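PDB 6W90: NTF2 fold protein loop-helix-loop design NT-9 from Synthetic construct, which adopts a computationally designed NTF2-like fold with a reshaped loop-helix-loop element and holds a two-tailed phospholipid in its interior pocket. Local coordinates for residues Y21-R32 against L54-A65. Residues are numbered along the deposited sequence; the frame is centred on the assembly and turned at random. Where two conformers were deposited one is given.
Sequences YTDPDQFKKAAR and LDRFLDAMQEWA. With 3PE (1,2-Distearoyl-sn-glycerophosphoethanolamine), chain B.
Leu58 packs its CD2 branch against both Phe27 and Ala31, with CD2 4.0 Å from Phe27 CE2, while its other methyl, CD1, lies beside CG of Lys28. This is the tight side of the contact: a branched leucine fills the space between a flat ring and a small alanine, and Met61 reaches the same ring from its edge, a Met-aromatic contact with SD 5.4 Å from the Phe27 centroid. Flexible methionine suits the border with the lipid, because its bent end carries CE to 3.7 Å from 3PE C3A.

The outer side is polar and faces solvent, and it loosens toward Arg32. Lys28, its CG anti to the backbone N (chi1 173°), runs extended across helix 54-64, covering Leu58 with its methylenes before NZ makes a salt bridge to Asp59 OD1 at 2.8 Å and donates to Asp55 O. That carbonyl also accepts from Asp59 N, on the opposite face of its plane. Beyond it, Arg32 NH1 stands 3.5 Å from Asp55 OD1, a long salt bridge supplemented by a water joining NH1 to Asp55 OD2.

Toward the other end, Gln62 passes its CG and terminal amide obliquely over CB and CG of Pro24, with CG 3.5 Å from Pro24 CB; an alanine here would probably lose these contacts, leaving Pro24 without most of its cover from helix 54-64. Farther on, Tyr21 OH donates to Ala65 O at 2.8 Å, its hydroxyl near the Ala65 methyl.

The axes of helix segments 24-32 and 54-64 approach to 9.9 Å, their directions 141° apart, and together they wall one side of the lipid pocket, as helices close the cavity over the curved sheet in NTF2-like folds.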
loop_
_atom_site.group_PDB
_atom_site.type_symbol
_atom_site.label_atom_id
_atom_site.label_comp_id
_atom_site.label_asym_id
_atom_site.label_seq_id
_atom_site.Cartn_x
_atom_site.Cartn_y
_atom_site.Cartn_z
ATOM N N TYR A 21 2.873 -11.784 3.888
ATOM C CA TYR A 21 3.351 -13.099 3.468
ATOM C C TYR A 21 3.194 -14.153 4.541
ATOM O O TYR A 21 3.024 -15.335 4.223
ATOM C CB TYR A 21 4.832 -12.994 3.024
ATOM C CG TYR A 21 4.874 -12.417 1.652
ATOM C CD1 TYR A 21 4.489 -13.195 0.554
ATOM C CD2 TYR A 21 5.280 -11.127 1.425
ATOM C CE1 TYR A 21 4.495 -12.664 -0.690
ATOM C CE2 TYR A 21 5.251 -10.597 0.190
ATOM C CZ TYR A 21 4.873 -11.382 -0.871
ATOM O OH TYR A 21 4.859 -10.853 -2.129
ATOM N N THR A 22 3.196 -13.761 5.801
ATOM C CA THR A 22 3.244 -14.755 6.858
ATOM C C THR A 22 1.936 -14.934 7.601
ATOM O O THR A 22 1.676 -16.020 8.097
ATOM C CB THR A 22 4.303 -14.407 7.912
ATOM O OG1 THR A 22 3.878 -13.223 8.601
ATOM C CG2 THR A 22 5.638 -14.232 7.294
ATOM N N ASP A 23 1.141 -13.885 7.754
ATOM C CA ASP A 23 -0.093 -13.953 8.536
ATOM C C ASP A 23 -1.062 -12.964 7.913
ATOM O O ASP A 23 -1.295 -11.882 8.446
ATOM C CB ASP A 23 0.185 -13.628 10.002
ATOM C CG ASP A 23 -1.000 -13.881 10.913
ATOM O OD1 ASP A 23 -2.144 -13.985 10.413
ATOM O OD2 ASP A 23 -0.763 -13.970 12.140
ATOM N N PRO A 24 -1.603 -13.290 6.746
ATOM C CA PRO A 24 -2.416 -12.303 6.016
ATOM C C PRO A 24 -3.653 -11.850 6.757
ATOM O O PRO A 24 -4.141 -10.738 6.514
ATOM C CB PRO A 24 -2.764 -13.040 4.713
ATOM C CG PRO A 24 -2.331 -14.493 4.940
ATOM C CD PRO A 24 -1.206 -14.422 5.897
ATOM N N ASP A 25 -4.183 -12.667 7.659
ATOM C CA ASP A 25 -5.335 -12.211 8.424
ATOM C C ASP A 25 -4.921 -11.114 9.398
ATOM O O ASP A 25 -5.675 -10.162 9.616
ATOM C CB ASP A 25 -5.987 -13.389 9.139
ATOM C CG ASP A 25 -6.856 -14.229 8.205
ATOM O OD1 ASP A 25 -7.162 -13.772 7.080
ATOM O OD2 ASP A 25 -7.242 -15.350 8.598
ATOM N N GLN A 26 -3.712 -11.221 9.967
ATOM C CA GLN A 26 -3.176 -10.165 10.825
ATOM C C GLN A 26 -2.796 -8.927 10.012
ATOM O O GLN A 26 -2.911 -7.792 10.494
ATOM C CB GLN A 26 -1.950 -10.692 11.579
ATOM C CG GLN A 26 -1.409 -9.770 12.656
ATOM C CD GLN A 26 -0.258 -10.401 13.448
ATOM O OE1 GLN A 26 -0.149 -11.629 13.555
ATOM N NE2 GLN A 26 0.611 -9.557 13.995
ATOM N N PHE A 27 -2.287 -9.128 8.800
ATOM C CA PHE A 27 -2.054 -8.009 7.898
ATOM C C PHE A 27 -3.327 -7.181 7.767
ATOM O O PHE A 27 -3.308 -5.955 7.906
ATOM C CB PHE A 27 -1.570 -8.526 6.520
ATOM C CG PHE A 27 -1.578 -7.471 5.453
ATOM C CD1 PHE A 27 -0.521 -6.589 5.349
ATOM C CD2 PHE A 27 -2.633 -7.363 4.566
ATOM C CE1 PHE A 27 -0.508 -5.596 4.387
ATOM C CE2 PHE A 27 -2.664 -6.335 3.616
ATOM C CZ PHE A 27 -1.590 -5.461 3.513
ATOM N N LYS A 28 -4.446 -7.841 7.493
ATOM C CA LYS A 28 -5.675 -7.098 7.247
ATOM C C LYS A 28 -6.173 -6.413 8.511
ATOM O O LYS A 28 -6.626 -5.265 8.463
ATOM C CB LYS A 28 -6.737 -8.039 6.686
ATOM C CG LYS A 28 -8.112 -7.435 6.545
ATOM C CD LYS A 28 -8.942 -8.319 5.658
ATOM C CE LYS A 28 -10.376 -7.923 5.670
ATOM N NZ LYS A 28 -11.094 -8.743 4.650
ATOM N N LYS A 29 -6.117 -7.104 9.649
ATOM C CA LYS A 29 -6.578 -6.513 10.895
ATOM C C LYS A 29 -5.690 -5.342 11.268
ATOM O O LYS A 29 -6.170 -4.241 11.567
ATOM C CB LYS A 29 -6.601 -7.592 11.976
ATOM C CG LYS A 29 -7.213 -7.171 13.296
ATOM C CD LYS A 29 -7.206 -8.315 14.327
ATOM C CE LYS A 29 -7.546 -7.811 15.733
ATOM N NZ LYS A 29 -6.542 -6.806 16.216
ATOM N N ALA A 30 -4.385 -5.536 11.179
ATOM C CA ALA A 30 -3.484 -4.455 11.525
ATOM C C ALA A 30 -3.618 -3.289 10.560
ATOM O O ALA A 30 -3.513 -2.126 10.966
ATOM C CB ALA A 30 -2.044 -4.957 11.546
ATOM N N ALA A 31 -3.763 -3.570 9.273
ATOM C CA ALA A 31 -3.878 -2.477 8.320
ATOM C C ALA A 31 -5.053 -1.581 8.672
ATOM O O ALA A 31 -4.922 -0.353 8.709
ATOM C CB ALA A 31 -4.024 -3.036 6.910
ATOM N N ARG A 32 -6.206 -2.186 8.993
ATOM C CA ARG A 32 -7.437 -1.442 9.268
ATOM C C ARG A 32 -7.526 -0.893 10.690
ATOM O O ARG A 32 -8.334 0.014 10.948
ATOM C CB ARG A 32 -8.639 -2.365 9.008
ATOM C CG ARG A 32 -10.018 -1.742 9.204
ATOM C CD ARG A 32 -10.324 -0.820 8.063
ATOM N NE ARG A 32 -11.623 -0.175 8.206
ATOM C CZ ARG A 32 -12.782 -0.749 7.904
ATOM N NH1 ARG A 32 -12.815 -1.997 7.460
ATOM N NH2 ARG A 32 -13.912 -0.072 8.061
ATOM N N LEU A 54 -12.325 -1.415 2.123
ATOM C CA LEU A 54 -11.078 -1.971 2.650
ATOM C C LEU A 54 -11.127 -3.482 2.855
ATOM O O LEU A 54 -10.110 -4.159 2.672
ATOM C CB LEU A 54 -10.702 -1.291 3.966
ATOM C CG LEU A 54 -9.854 -0.027 3.807
ATOM C CD1 LEU A 54 -9.625 0.538 5.215
ATOM C CD2 LEU A 54 -8.562 -0.304 3.103
ATOM N N ASP A 55 -12.251 -4.046 3.284
ATOM C CA ASP A 55 -12.228 -5.477 3.574
ATOM C C ASP A 55 -11.861 -6.254 2.319
ATOM O O ASP A 55 -10.986 -7.130 2.338
ATOM C CB ASP A 55 -13.570 -5.945 4.129
ATOM C CG ASP A 55 -13.785 -5.538 5.581
ATOM O OD1 ASP A 55 -12.785 -5.310 6.306
ATOM O OD2 ASP A 55 -14.968 -5.461 5.995
ATOM N N ARG A 56 -12.496 -5.926 1.202
ATOM C CA ARG A 56 -12.243 -6.677 -0.017
ATOM C C ARG A 56 -10.952 -6.228 -0.691
ATOM O O ARG A 56 -10.283 -7.037 -1.344
ATOM C CB ARG A 56 -13.430 -6.530 -0.965
ATOM C CG ARG A 56 -14.702 -7.258 -0.532
ATOM C CD ARG A 56 -15.761 -7.115 -1.605
ATOM N NE ARG A 56 -17.058 -7.672 -1.223
ATOM C CZ ARG A 56 -17.415 -8.941 -1.386
ATOM N NH1 ARG A 56 -16.565 -9.824 -1.903
ATOM N NH2 ARG A 56 -18.633 -9.317 -1.015
ATOM N N PHE A 57 -10.579 -4.961 -0.516
ATOM C CA PHE A 57 -9.323 -4.461 -1.075
ATOM C C PHE A 57 -8.137 -5.136 -0.410
ATOM O O PHE A 57 -7.201 -5.580 -1.085
ATOM C CB PHE A 57 -9.288 -2.941 -0.873
ATOM C CG PHE A 57 -8.102 -2.239 -1.468
ATOM C CD1 PHE A 57 -6.906 -2.137 -0.772
ATOM C CD2 PHE A 57 -8.199 -1.628 -2.694
ATOM C CE1 PHE A 57 -5.828 -1.464 -1.306
ATOM C CE2 PHE A 57 -7.107 -0.963 -3.237
ATOM C CZ PHE A 57 -5.934 -0.882 -2.539
ATOM N N LEU A 58 -8.174 -5.256 0.911
ATOM C CA LEU A 58 -7.074 -5.917 1.605
ATOM C C LEU A 58 -7.029 -7.410 1.282
ATOM O O LEU A 58 -5.935 -7.955 1.109
ATOM C CB LEU A 58 -7.199 -5.635 3.097
ATOM C CG LEU A 58 -7.044 -4.156 3.465
ATOM C CD1 LEU A 58 -7.479 -3.980 4.916
ATOM C CD2 LEU A 58 -5.586 -3.695 3.262
ATOM N N ASP A 59 -8.184 -8.062 1.092
ATOM C CA ASP A 59 -8.185 -9.449 0.634
ATOM C C ASP A 59 -7.506 -9.588 -0.727
ATOM O O ASP A 59 -6.824 -10.587 -0.998
ATOM C CB ASP A 59 -9.608 -9.986 0.518
ATOM C CG ASP A 59 -10.281 -10.198 1.852
ATOM O OD1 ASP A 59 -9.594 -10.242 2.889
ATOM O OD2 ASP A 59 -11.521 -10.345 1.852
ATOM N N ALA A 60 -7.707 -8.605 -1.608
ATOM C CA ALA A 60 -7.137 -8.683 -2.946
ATOM C C ALA A 60 -5.619 -8.589 -2.884
ATOM O O ALA A 60 -4.920 -9.320 -3.596
ATOM C CB ALA A 60 -7.728 -7.590 -3.833
ATOM N N MET A 61 -5.094 -7.730 -2.002
ATOM C CA MET A 61 -3.650 -7.675 -1.770
ATOM C C MET A 61 -3.099 -9.001 -1.265
ATOM O O MET A 61 -1.996 -9.402 -1.650
ATOM C CB MET A 61 -3.309 -6.592 -0.747
ATOM C CG MET A 61 -3.650 -5.225 -1.217
ATOM S SD MET A 61 -3.150 -4.012 -0.013
ATOM C CE MET A 61 -1.421 -4.088 -0.363
ATOM N N GLN A 62 -3.825 -9.685 -0.375
ATOM C CA GLN A 62 -3.343 -10.973 0.116
ATOM C C GLN A 62 -3.142 -11.948 -1.033
ATOM O O GLN A 62 -2.170 -12.709 -1.058
ATOM C CB GLN A 62 -4.316 -11.570 1.136
ATOM C CG GLN A 62 -4.034 -13.046 1.505
ATOM C CD GLN A 62 -5.133 -13.677 2.370
ATOM O OE1 GLN A 62 -6.165 -13.050 2.649
ATOM N NE2 GLN A 62 -4.906 -14.915 2.808
ATOM N N GLU A 63 -4.050 -11.945 -1.998
ATOM C CA GLU A 63 -3.906 -12.920 -3.068
ATOM C C GLU A 63 -2.859 -12.474 -4.081
ATOM O O GLU A 63 -2.066 -13.298 -4.551
ATOM C CB GLU A 63 -5.248 -13.174 -3.747
ATOM C CG GLU A 63 -5.221 -14.436 -4.586
ATOM C CD GLU A 63 -6.566 -15.100 -4.656
ATOM O OE1 GLU A 63 -6.732 -16.026 -5.483
ATOM O OE2 GLU A 63 -7.458 -14.682 -3.885
ATOM N N TRP A 64 -2.817 -11.176 -4.403
ATOM C CA TRP A 64 -1.837 -10.674 -5.364
ATOM C C TRP A 64 -0.410 -10.894 -4.901
ATOM O O TRP A 64 0.517 -10.955 -5.720
ATOM C CB TRP A 64 -2.027 -9.179 -5.592
ATOM C CG TRP A 64 -3.122 -8.832 -6.551
ATOM C CD1 TRP A 64 -3.590 -9.600 -7.578
ATOM C CD2 TRP A 64 -3.882 -7.614 -6.584
ATOM N NE1 TRP A 64 -4.594 -8.939 -8.248
ATOM C CE2 TRP A 64 -4.791 -7.719 -7.660
ATOM C CE3 TRP A 64 -3.883 -6.448 -5.811
ATOM C CZ2 TRP A 64 -5.691 -6.706 -7.980
ATOM C CZ3 TRP A 64 -4.774 -5.444 -6.131
ATOM C CH2 TRP A 64 -5.667 -5.580 -7.207
ATOM N N ALA A 65 -0.204 -11.031 -3.607
ATOM C CA ALA A 65 1.157 -11.121 -3.120
ATOM C C ALA A 65 1.846 -12.393 -3.582
ATOM O O ALA A 65 3.081 -12.436 -3.672
ATOM C CB ALA A 65 1.154 -11.045 -1.601
HETATM P P 3PE B . 4.615 -1.017 -13.170
HETATM N N 3PE B . 3.518 3.221 -13.245
HETATM O O11 3PE B . 3.762 -1.434 -11.824
HETATM O O12 3PE B . 6.087 -1.217 -12.925
HETATM O O13 3PE B . 4.413 0.612 -13.427
HETATM O O14 3PE B . 4.122 -1.733 -14.427
HETATM C C11 3PE B . 5.070 1.521 -12.581
HETATM C C12 3PE B . 4.934 2.931 -13.143
HETATM C C1 3PE B . 2.364 -1.365 -11.904
HETATM C C2 3PE B . 1.707 -1.968 -10.653
HETATM C C3 3PE B . 2.529 -1.476 -9.458
HETATM O O31 3PE B . 1.848 -1.668 -8.255
HETATM O O32 3PE B . 2.124 -3.871 -8.565
HETATM C C31 3PE B . 1.650 -3.010 -7.912
HETATM C C32 3PE B . 0.810 -3.347 -6.687
HETATM C C33 3PE B . 1.007 -4.778 -6.191
HETATM C C34 3PE B . 0.865 -4.722 -4.671
HETATM C C35 3PE B . 0.607 -6.094 -4.061
HETATM C C36 3PE B . 1.809 -6.485 -3.195
HETATM C C37 3PE B . 1.801 -5.772 -1.836
HETATM C C38 3PE B . 2.429 -4.373 -1.881
HETATM C C39 3PE B . 3.130 -4.010 -0.564
HETATM C C3A 3PE B . 2.135 -3.803 0.586
HETATM C C3B 3PE B . 2.782 -3.105 1.788
HETATM C C3C 3PE B . 2.368 -1.632 1.831
HETATM C C3D 3PE B . 2.730 -0.983 3.168
HETATM C C3E 3PE B . 2.483 0.527 3.074
HETATM C C3F 3PE B . 3.236 1.272 4.184
HETATM C C3G 3PE B . 3.050 2.788 4.041
HETATM C C3H 3PE B . 4.207 3.608 4.630
HETATM C C3I 3PE B . 4.147 3.735 6.155
HETATM O O21 3PE B . 0.384 -1.519 -10.583
HETATM O O22 3PE B . -0.513 -3.603 -10.718
HETATM C C21 3PE B . -0.697 -2.425 -10.690
HETATM C C22 3PE B . -2.122 -1.842 -10.776
HETATM C C23 3PE B . -2.975 -2.136 -9.532
HETATM C C24 3PE B . -2.578 -1.287 -8.319
HETATM C C25 3PE B . -3.330 -1.703 -7.043
HETATM C C26 3PE B . -2.526 -1.189 -5.846
HETATM C C27 3PE B . -3.052 -1.692 -4.501
HETATM C C28 3PE B . -2.141 -1.227 -3.352
HETATM C C29 3PE B . -2.403 0.201 -2.836
HETATM C C2A 3PE B . -1.674 0.466 -1.504
HETATM C C2B 3PE B . -2.579 0.356 -0.276
HETATM C C2C 3PE B . -1.754 0.183 1.004
HETATM C C2D 3PE B . -2.561 -0.647 2.001
HETATM C C2E 3PE B . -1.911 -0.705 3.377
HETATM C C2F 3PE B . -0.873 -1.822 3.440
HETATM O O HOH W 1 -15.378 -2.752 6.795
#